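Local coordinates for protein putative acyl-CoA N-acyltransferase (Klebsiella pneumoniae subsp. pneumoniae, PDB 3LOD) that probably transfers an acyl group from acyl-coenzyme A to an amine, as a member of the GNAT acetyltransferase family, at residues D13-A18 and G59-C64; L91-L96 and Y126-Y131; T110-T115 and F148-L153. One frame throughout, in Å; residues are numbered along the deposited sequence.

Contact 1: D13-A18 and G59-C64; sequences DAEFIA and GEAVGC
E15 and F16, in the first turn of helix 14-26, reach the start of strand 61-69 in the GNAT fold. The helix lies against the sheet here. D13 is the N-cap of this helix. Its OD1 accepts from E15 N at 2.9 Å, so the residue that makes the main polar contact is itself held at the helix start. The E15 chain is extended beyond CG and reaches across to the strand. Its OE2 accepts from A61 N at 3.0 Å, with an N-H...O angle of 158°. The donor lies on the syn side of the carboxylate, out of its plane. E15 OE2 also sits 3.2 Å from A61 CB, while E15 OE1 forms a salt bridge with R55. The carboxylate therefore joins the helix start to two neighbouring strands. F16 leaves the helix with CG anti to the backbone N (chi1 -171°), which brings the CD2-CE2 side of its ring to C64. I9, P11 and L41 pack on this ring from loops. V62 and G63 both face I54 in a classic beta bulge, just before C64. C64 makes a sulfur-aromatic contact with F16: C64 SG lies 4.5 Å from the F16 ring centroid, 44° off the normal, and C64 SG is 3.7 Å from F16 CE2.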
loop_
_atom_site.group_PDB
_atom_site.type_symbol
_atom_site.label_atom_id
_atom_site.label_comp_id
_atom_site.label_asym_id
_atom_site.label_seq_id
_atom_site.Cartn_x
_atom_site.Cartn_y
_atom_site.Cartn_z
ATOM N N ASP A 13 -5.514 14.318 -4.725
ATOM C CA ASP A 13 -4.256 14.933 -5.128
ATOM C C ASP A 13 -3.783 14.399 -6.518
ATOM O O ASP A 13 -3.667 13.141 -6.752
ATOM C CB ASP A 13 -3.231 14.640 -4.009
ATOM C CG ASP A 13 -1.962 15.539 -4.046
ATOM O OD1 ASP A 13 -1.299 15.723 -5.110
ATOM O OD2 ASP A 13 -1.587 16.034 -2.950
ATOM N N ALA A 14 -3.515 15.344 -7.438
ATOM C CA ALA A 14 -2.940 14.991 -8.744
ATOM C C ALA A 14 -1.662 14.123 -8.663
ATOM O O ALA A 14 -1.392 13.255 -9.517
ATOM C CB ALA A 14 -2.682 16.253 -9.565
ATOM N N GLU A 15 -0.859 14.362 -7.642
ATOM C CA GLU A 15 0.366 13.603 -7.475
ATOM C C GLU A 15 0.076 12.131 -7.137
ATOM O O GLU A 15 0.838 11.229 -7.535
ATOM C CB GLU A 15 1.228 14.231 -6.386
ATOM C CG GLU A 15 2.297 15.175 -6.874
ATOM C CD GLU A 15 3.155 15.638 -5.717
ATOM O OE1 GLU A 15 2.575 16.195 -4.745
ATOM O OE2 GLU A 15 4.390 15.410 -5.776
ATOM N N PHE A 16 -1.029 11.890 -6.425
ATOM C CA PHE A 16 -1.401 10.526 -6.004
ATOM C C PHE A 16 -1.902 9.789 -7.206
ATOM O O PHE A 16 -1.461 8.658 -7.505
ATOM C CB PHE A 16 -2.529 10.559 -4.991
ATOM C CG PHE A 16 -2.812 9.206 -4.371
ATOM C CD1 PHE A 16 -3.955 8.504 -4.699
ATOM C CD2 PHE A 16 -1.908 8.645 -3.461
ATOM C CE1 PHE A 16 -4.192 7.280 -4.120
ATOM C CE2 PHE A 16 -2.121 7.448 -2.892
ATOM C CZ PHE A 16 -3.284 6.756 -3.211
ATOM N N ILE A 17 -2.799 10.480 -7.913
ATOM C CA ILE A 17 -3.365 9.967 -9.128
ATOM C C ILE A 17 -2.274 9.609 -10.104
ATOM O O ILE A 17 -2.352 8.555 -10.732
ATOM C CB ILE A 17 -4.411 10.933 -9.707
ATOM C CG1 ILE A 17 -5.624 10.969 -8.754
ATOM C CG2 ILE A 17 -4.789 10.493 -11.111
ATOM C CD1 ILE A 17 -6.646 12.088 -9.064
ATOM N N ALA A 18 -1.220 10.401 -10.175
ATOM C CA ALA A 18 -0.122 10.098 -11.135
ATOM C C ALA A 18 0.650 8.828 -10.802
ATOM O O ALA A 18 0.938 7.988 -11.702
ATOM C CB ALA A 18 0.835 11.296 -11.328
ATOM N N GLY A 59 11.108 17.161 -2.777
ATOM C CA GLY A 59 9.736 17.251 -2.248
ATOM C C GLY A 59 8.739 16.574 -3.169
ATOM O O GLY A 59 7.544 16.551 -2.889
ATOM N N GLU A 60 9.268 16.032 -4.264
ATOM C CA GLU A 60 8.586 15.212 -5.265
ATOM C C GLU A 60 7.988 13.885 -4.674
ATOM O O GLU A 60 8.726 13.043 -4.130
ATOM C CB GLU A 60 9.660 14.916 -6.346
ATOM C CG GLU A 60 9.222 14.350 -7.701
ATOM C CD GLU A 60 10.405 13.606 -8.446
ATOM O OE1 GLU A 60 11.587 13.734 -7.991
ATOM O OE2 GLU A 60 10.151 12.875 -9.463
ATOM N N ALA A 61 6.665 13.697 -4.778
ATOM C CA ALA A 61 6.043 12.416 -4.414
ATOM C C ALA A 61 6.547 11.364 -5.370
ATOM O O ALA A 61 6.508 11.517 -6.583
ATOM C CB ALA A 61 4.594 12.489 -4.491
ATOM N N VAL A 62 7.033 10.277 -4.806
ATOM C CA VAL A 62 7.965 9.422 -5.509
ATOM C C VAL A 62 7.471 7.998 -5.243
ATOM O O VAL A 62 7.934 7.045 -5.845
ATOM C CB VAL A 62 9.427 9.785 -4.999
ATOM C CG1 VAL A 62 9.931 8.930 -3.846
ATOM C CG2 VAL A 62 10.417 9.909 -6.127
ATOM N N GLY A 63 6.476 7.884 -4.372
ATOM C CA GLY A 63 5.893 6.596 -3.989
ATOM C C GLY A 63 4.633 6.828 -3.155
ATOM O O GLY A 63 4.414 7.929 -2.639
ATOM N N CYS A 64 3.768 5.831 -3.037
ATOM C CA CYS A 64 2.614 6.019 -2.168
ATOM C C CYS A 64 1.985 4.722 -1.806
ATOM O O CYS A 64 2.370 3.676 -2.379
ATOM C CB CYS A 64 1.562 6.856 -2.872
ATOM S SG CYS A 64 0.915 6.027 -4.375
#

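Contact 2: L91-L96 and Y126-Y131; sequences LGEKLL and YTRNGY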
loop_
_atom_site.group_PDB
_atom_site.type_symbol
_atom_site.label_atom_id
_atom_site.label_comp_id
_atom_site.label_asym_id
_atom_site.label_seq_id
_atom_site.Cartn_x
_atom_site.Cartn_y
_atom_site.Cartn_z
ATOM N N LEU A 91 12.763 2.026 0.374
ATOM C CA LEU A 91 11.642 2.949 0.568
ATOM C C LEU A 91 10.339 2.206 0.808
ATOM O O LEU A 91 9.447 2.709 1.517
ATOM C CB LEU A 91 11.492 3.957 -0.609
ATOM C CG LEU A 91 12.617 4.960 -0.944
ATOM C CD1 LEU A 91 12.169 5.958 -1.971
ATOM C CD2 LEU A 91 13.125 5.674 0.292
ATOM N N GLY A 92 10.197 1.043 0.166
ATOM C CA GLY A 92 8.963 0.254 0.308
ATOM C C GLY A 92 8.782 -0.011 1.792
ATOM O O GLY A 92 7.700 0.230 2.377
ATOM N N GLU A 93 9.889 -0.433 2.391
ATOM C CA GLU A 93 10.032 -0.675 3.816
ATOM C C GLU A 93 9.661 0.506 4.647
ATOM O O GLU A 93 8.970 0.362 5.635
ATOM C CB GLU A 93 11.496 -0.928 4.093
ATOM C CG GLU A 93 11.801 -2.062 4.955
ATOM C CD GLU A 93 13.141 -2.641 4.505
ATOM O OE1 GLU A 93 14.200 -2.511 5.233
ATOM O OE2 GLU A 93 13.111 -3.171 3.352
ATOM N N LYS A 94 10.173 1.666 4.294
ATOM C CA LYS A 94 9.927 2.849 5.086
ATOM C C LYS A 94 8.441 3.171 5.085
ATOM O O LYS A 94 7.847 3.367 6.155
ATOM C CB LYS A 94 10.785 4.007 4.579
ATOM C CG LYS A 94 10.629 5.298 5.349
ATOM C CD LYS A 94 11.950 6.165 5.354
ATOM C CE LYS A 94 11.721 7.513 6.103
ATOM N NZ LYS A 94 12.857 8.017 6.956
ATOM N N LEU A 95 7.853 3.134 3.890
ATOM C CA LEU A 95 6.428 3.399 3.660
ATOM C C LEU A 95 5.510 2.383 4.347
ATOM O O LEU A 95 4.617 2.741 5.108
ATOM C CB LEU A 95 6.105 3.402 2.162
ATOM C CG LEU A 95 4.641 3.573 1.721
ATOM C CD1 LEU A 95 4.021 4.915 2.177
ATOM C CD2 LEU A 95 4.563 3.470 0.195
ATOM N N LEU A 96 5.724 1.115 4.040
ATOM C CA LEU A 96 5.033 0.029 4.725
ATOM C C LEU A 96 4.982 0.227 6.253
ATOM O O LEU A 96 3.895 0.162 6.849
ATOM C CB LEU A 96 5.705 -1.287 4.345
ATOM C CG LEU A 96 5.149 -2.557 4.962
ATOM C CD1 LEU A 96 3.717 -2.738 4.498
ATOM C CD2 LEU A 96 5.990 -3.774 4.582
ATOM N N TYR A 126 6.633 -7.732 1.154
ATOM C CA TYR A 126 5.753 -8.068 2.241
ATOM C C TYR A 126 6.267 -9.232 3.023
ATOM O O TYR A 126 6.171 -9.199 4.242
ATOM C CB TYR A 126 4.344 -8.350 1.760
ATOM C CG TYR A 126 3.772 -7.200 0.972
ATOM C CD1 TYR A 126 3.818 -5.868 1.458
ATOM C CD2 TYR A 126 3.175 -7.432 -0.246
ATOM C CE1 TYR A 126 3.328 -4.800 0.689
ATOM C CE2 TYR A 126 2.657 -6.382 -1.009
ATOM C CZ TYR A 126 2.735 -5.077 -0.542
ATOM O OH TYR A 126 2.164 -4.069 -1.358
ATOM N N THR A 127 6.769 -10.261 2.337
ATOM C CA THR A 127 7.329 -11.476 2.967
ATOM C C THR A 127 8.487 -11.146 3.905
ATOM O O THR A 127 8.558 -11.678 5.005
ATOM C CB THR A 127 7.835 -12.495 1.909
ATOM O OG1 THR A 127 6.888 -12.562 0.838
ATOM C CG2 THR A 127 8.042 -13.894 2.500
ATOM N N ARG A 128 9.382 -10.261 3.462
ATOM C CA ARG A 128 10.504 -9.772 4.274
ATOM C C ARG A 128 10.015 -9.079 5.552
ATOM O O ARG A 128 10.794 -8.915 6.500
ATOM C CB ARG A 128 11.372 -8.777 3.478
ATOM C CG ARG A 128 12.616 -9.360 2.800
ATOM C CD ARG A 128 13.419 -8.270 2.075
ATOM N NE ARG A 128 12.918 -7.982 0.720
ATOM C CZ ARG A 128 12.578 -6.776 0.228
ATOM N NH1 ARG A 128 12.667 -5.650 0.954
ATOM N NH2 ARG A 128 12.133 -6.690 -1.020
ATOM N N ASN A 129 8.741 -8.673 5.591
ATOM C CA ASN A 129 8.202 -7.965 6.768
ATOM C C ASN A 129 6.978 -8.601 7.429
ATOM O O ASN A 129 6.101 -7.914 7.967
ATOM C CB ASN A 129 8.007 -6.477 6.483
ATOM C CG ASN A 129 9.282 -5.819 5.973
ATOM O OD1 ASN A 129 9.449 -5.609 4.766
ATOM N ND2 ASN A 129 10.204 -5.525 6.882
ATOM N N GLY A 130 6.926 -9.917 7.388
ATOM C CA GLY A 130 6.016 -10.639 8.233
ATOM C C GLY A 130 4.662 -10.908 7.668
ATOM O O GLY A 130 3.845 -11.466 8.367
ATOM N N TYR A 131 4.399 -10.513 6.430
ATOM C CA TYR A 131 3.133 -10.896 5.799
ATOM C C TYR A 131 3.217 -12.343 5.396
ATOM O O TYR A 131 4.282 -12.786 5.024
ATOM C CB TYR A 131 2.823 -10.026 4.579
ATOM C CG TYR A 131 2.459 -8.652 5.003
ATOM C CD1 TYR A 131 1.121 -8.243 5.081
ATOM C CD2 TYR A 131 3.446 -7.758 5.394
ATOM C CE1 TYR A 131 0.766 -6.915 5.539
ATOM C CE2 TYR A 131 3.115 -6.456 5.841
ATOM C CZ TYR A 131 1.777 -6.058 5.916
ATOM O OH TYR A 131 1.522 -4.792 6.379
#
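L96 points from helix 91-104 into the turn that ends helix 120-128, and it meets Y126, N129 and Y131 there. The turn is a Schellman motif with G130 as its C-prime residue. In this GNAT fold the two helices lie on the same face of the sheet. Helix 91-104 is over strand 49-55, helix 120-128 is over strands 110-116 and 146-152, and both reach strand 74-82. L96 has the most surface buried by the contact. Its CG is anti to the backbone N (chi1 179°), and the two methyls divide the work. L96 CD2 lies 3.9 Å from N129 CB. The same methyl comes to the edge of the Y126 ring, near its plane, where L96 CD2 is 4.3 Å from Y126 CD1. L96 CD1 goes to Y131, lying 3.5 Å from Y131 OH and 4.0 Å from Y131 CE2. L96 and Y131 run alongside each other in opposite senses. The hydroxyl of Y131 has its polar partner in E100, further along helix 91-104. Y131 touches L111 and L113 of strand 110-116; L96 itself touches M77 of strand 74-82.

N129 is held by its backbone. N129 N and Y131 N both donate to Y126 O, from opposite faces of that carbonyl, which fixes the turn beside L96.

E93, three residues before L96 on the same helix, makes the polar part of the contact. The side chain starts off alongside the turn; with chi1 -134° and a bend at chi2 its carboxylate end comes nearer. R128 is exposed and bends at chi3. The two chains cross at about a right angle, with carboxylate and guanidinium planes 63° apart. The resulting salt bridge is long: E93 OE2 meets the guanidinium edge in its plane, 3.5 Å from R128 NH1.

Contact 3: T110-T115 and F148-L153; sequences TLRLET and FMEKPL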
loop_
_atom_site.group_PDB
_atom_site.type_symbol
_atom_site.label_atom_id
_atom_site.label_comp_id
_atom_site.label_asym_id
_atom_site.label_seq_id
_atom_site.Cartn_x
_atom_site.Cartn_y
_atom_site.Cartn_z
ATOM N N THR A 110 -5.224 -6.285 12.064
ATOM C CA THR A 110 -4.722 -7.211 11.041
ATOM C C THR A 110 -4.757 -6.446 9.737
ATOM O O THR A 110 -5.781 -5.785 9.415
ATOM C CB THR A 110 -5.638 -8.393 10.902
ATOM O OG1 THR A 110 -5.715 -9.081 12.162
ATOM C CG2 THR A 110 -5.123 -9.348 9.912
ATOM N N LEU A 111 -3.634 -6.491 9.007
ATOM C CA LEU A 111 -3.587 -5.945 7.661
ATOM C C LEU A 111 -3.586 -7.031 6.674
ATOM O O LEU A 111 -2.792 -7.926 6.814
ATOM C CB LEU A 111 -2.299 -5.200 7.441
ATOM C CG LEU A 111 -2.450 -3.730 7.622
ATOM C CD1 LEU A 111 -1.189 -3.153 7.053
ATOM C CD2 LEU A 111 -3.725 -3.243 6.876
ATOM N N ARG A 112 -4.415 -6.933 5.646
ATOM C CA ARG A 112 -4.379 -7.901 4.568
ATOM C C ARG A 112 -4.165 -7.216 3.258
ATOM O O ARG A 112 -4.481 -6.034 3.143
ATOM C CB ARG A 112 -5.727 -8.565 4.448
ATOM C CG ARG A 112 -6.231 -8.986 5.717
ATOM C CD ARG A 112 -7.687 -8.722 5.750
ATOM N NE ARG A 112 -8.260 -9.893 6.345
ATOM C CZ ARG A 112 -9.555 -10.113 6.391
ATOM N NH1 ARG A 112 -10.382 -9.175 5.905
ATOM N NH2 ARG A 112 -10.000 -11.234 6.973
ATOM N N LEU A 113 -3.712 -7.965 2.240
ATOM C CA LEU A 113 -3.600 -7.374 0.920
ATOM C C LEU A 113 -3.803 -8.433 -0.134
ATOM O O LEU A 113 -3.555 -9.619 0.120
ATOM C CB LEU A 113 -2.213 -6.667 0.738
ATOM C CG LEU A 113 -1.063 -7.654 0.908
ATOM C CD1 LEU A 113 -0.742 -8.323 -0.430
ATOM C CD2 LEU A 113 0.179 -7.075 1.534
ATOM N N GLU A 114 -4.231 -7.987 -1.316
ATOM C CA GLU A 114 -4.250 -8.791 -2.536
ATOM C C GLU A 114 -3.288 -8.103 -3.539
ATOM O O GLU A 114 -3.380 -6.902 -3.730
ATOM C CB GLU A 114 -5.696 -8.836 -3.078
ATOM C CG GLU A 114 -5.963 -9.680 -4.360
ATOM C CD GLU A 114 -5.411 -9.077 -5.684
ATOM O OE1 GLU A 114 -5.692 -7.893 -6.044
ATOM O OE2 GLU A 114 -4.689 -9.827 -6.390
ATOM N N THR A 115 -2.353 -8.848 -4.132
ATOM C CA THR A 115 -1.713 -8.472 -5.421
ATOM C C THR A 115 -1.628 -9.639 -6.376
ATOM O O THR A 115 -1.638 -10.793 -5.953
ATOM C CB THR A 115 -0.207 -8.089 -5.326
ATOM O OG1 THR A 115 0.398 -8.734 -4.187
ATOM C CG2 THR A 115 0.010 -6.564 -5.377
ATOM N N PHE A 148 -2.944 -13.430 -1.748
ATOM C CA PHE A 148 -3.481 -12.776 -0.594
ATOM C C PHE A 148 -2.474 -12.966 0.488
ATOM O O PHE A 148 -1.895 -14.058 0.574
ATOM C CB PHE A 148 -4.779 -13.440 -0.208
ATOM C CG PHE A 148 -5.783 -13.427 -1.312
ATOM C CD1 PHE A 148 -6.555 -12.279 -1.557
ATOM C CD2 PHE A 148 -5.961 -14.556 -2.125
ATOM C CE1 PHE A 148 -7.493 -12.244 -2.592
ATOM C CE2 PHE A 148 -6.898 -14.535 -3.159
ATOM C CZ PHE A 148 -7.663 -13.364 -3.393
ATOM N N MET A 149 -2.268 -11.916 1.305
ATOM C CA MET A 149 -1.304 -11.946 2.414
ATOM C C MET A 149 -1.849 -11.200 3.622
ATOM O O MET A 149 -2.676 -10.307 3.495
ATOM C CB MET A 149 0.085 -11.378 1.969
ATOM C CG MET A 149 0.597 -11.836 0.565
ATOM S SD MET A 149 2.369 -11.419 0.195
ATOM C CE MET A 149 3.041 -12.515 1.471
ATOM N N GLU A 150 -1.434 -11.562 4.826
ATOM C CA GLU A 150 -1.783 -10.730 5.948
ATOM C C GLU A 150 -0.759 -10.807 7.031
ATOM O O GLU A 150 0.134 -11.614 6.972
ATOM C CB GLU A 150 -3.178 -11.038 6.492
ATOM C CG GLU A 150 -3.360 -12.434 7.162
ATOM C CD GLU A 150 -4.651 -12.548 8.016
ATOM O OE1 GLU A 150 -4.582 -13.169 9.117
ATOM O OE2 GLU A 150 -5.716 -12.007 7.590
ATOM N N LYS A 151 -0.922 -9.944 8.017
ATOM C CA LYS A 151 0.032 -9.742 9.068
ATOM C C LYS A 151 -0.730 -9.216 10.307
ATOM O O LYS A 151 -1.495 -8.258 10.192
ATOM C CB LYS A 151 1.000 -8.670 8.613
ATOM C CG LYS A 151 2.069 -8.404 9.617
ATOM C CD LYS A 151 2.868 -7.201 9.237
ATOM C CE LYS A 151 3.927 -7.009 10.265
ATOM N NZ LYS A 151 4.923 -6.051 9.785
ATOM N N PRO A 152 -0.521 -9.838 11.490
ATOM C CA PRO A 152 -1.116 -9.275 12.717
ATOM C C PRO A 152 -0.322 -8.081 13.163
ATOM O O PRO A 152 0.895 -8.107 13.162
ATOM C CB PRO A 152 -1.011 -10.417 13.730
ATOM C CG PRO A 152 0.023 -11.308 13.254
ATOM C CD PRO A 152 0.189 -11.111 11.758
ATOM N N LEU A 153 -0.996 -7.011 13.519
ATOM C CA LEU A 153 -0.260 -5.791 13.811
ATOM C C LEU A 153 0.048 -5.616 15.275
ATOM O O LEU A 153 1.141 -5.146 15.628
ATOM C CB LEU A 153 -1.036 -4.571 13.345
ATOM C CG LEU A 153 -1.286 -4.331 11.858
ATOM C CD1 LEU A 153 -1.738 -2.906 11.762
ATOM C CD2 LEU A 153 -0.053 -4.533 11.015
#
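E150 has CG between its backbone N and carbonyl carbon (chi1 67°), and the chain then runs extended toward R112 and T110. R112 has CG anti to the carbonyl carbon (chi1 -47°) and bends at chi2 and chi3. The two chains lie side by side and point the same way. E150 OE2 meets the guanidinium edge in its plane, 3.5 Å from R112 NE, in a long salt bridge. The methyl of T110 packs against the same carboxylate, with T110 CG2 3.6 Å from E150 OE2. At the other end of this face, E114 CG lies 3.5 Å from F148 CE1, and the ring of F137 meets that of F148 with planes at about 70°.

Strands 110-116 and 146-152 are antiparallel neighbours in the mixed sheet of the GNAT fold. L111 with K151 and L113 with M149 are the hydrogen-bonded pairs. L111 N donates to K151 O at 3.0 Å, and M149 N donates to L113 O at 2.9 Å. R112 with E150 is a non-hydrogen-bonded pair. There R112 CA approaches M149 O at 3.1 Å in a CA-H...O contact.

L111, L113, M149 and K151 occupy the face under helix 120-128 and its following turn. L113 CD1 packs on M149 CG at 3.9 Å, and Y126 touches both residues. K151 NZ makes a hydrogen bond with N129 O and a salt bridge with E100.

Overall arrangement
Contacts 2 and 3 adjoin, with centres about 11 Å apart. Y126 and Y131 of contact 2 pack on L111, L113 and K151 of contact 3. Contact 1 reaches the same sheet as contact 3, across the chain's centre. It touches contact 2 through C64 with L95 and V62 with L91. Its centre lies farther out, about 13 Å from that of the chain, against about 10 Å for the others. Two of its six touching residues are buried, against five of eleven in contact 3. Contact 3 pairs two strands by backbone hydrogen bonds. Contact 1 relies on one carboxylate bond and a sulfur-aromatic contact. Contact 2 sets a buried leucine against a helix-ending turn, with a long salt bridge to the exposed R128.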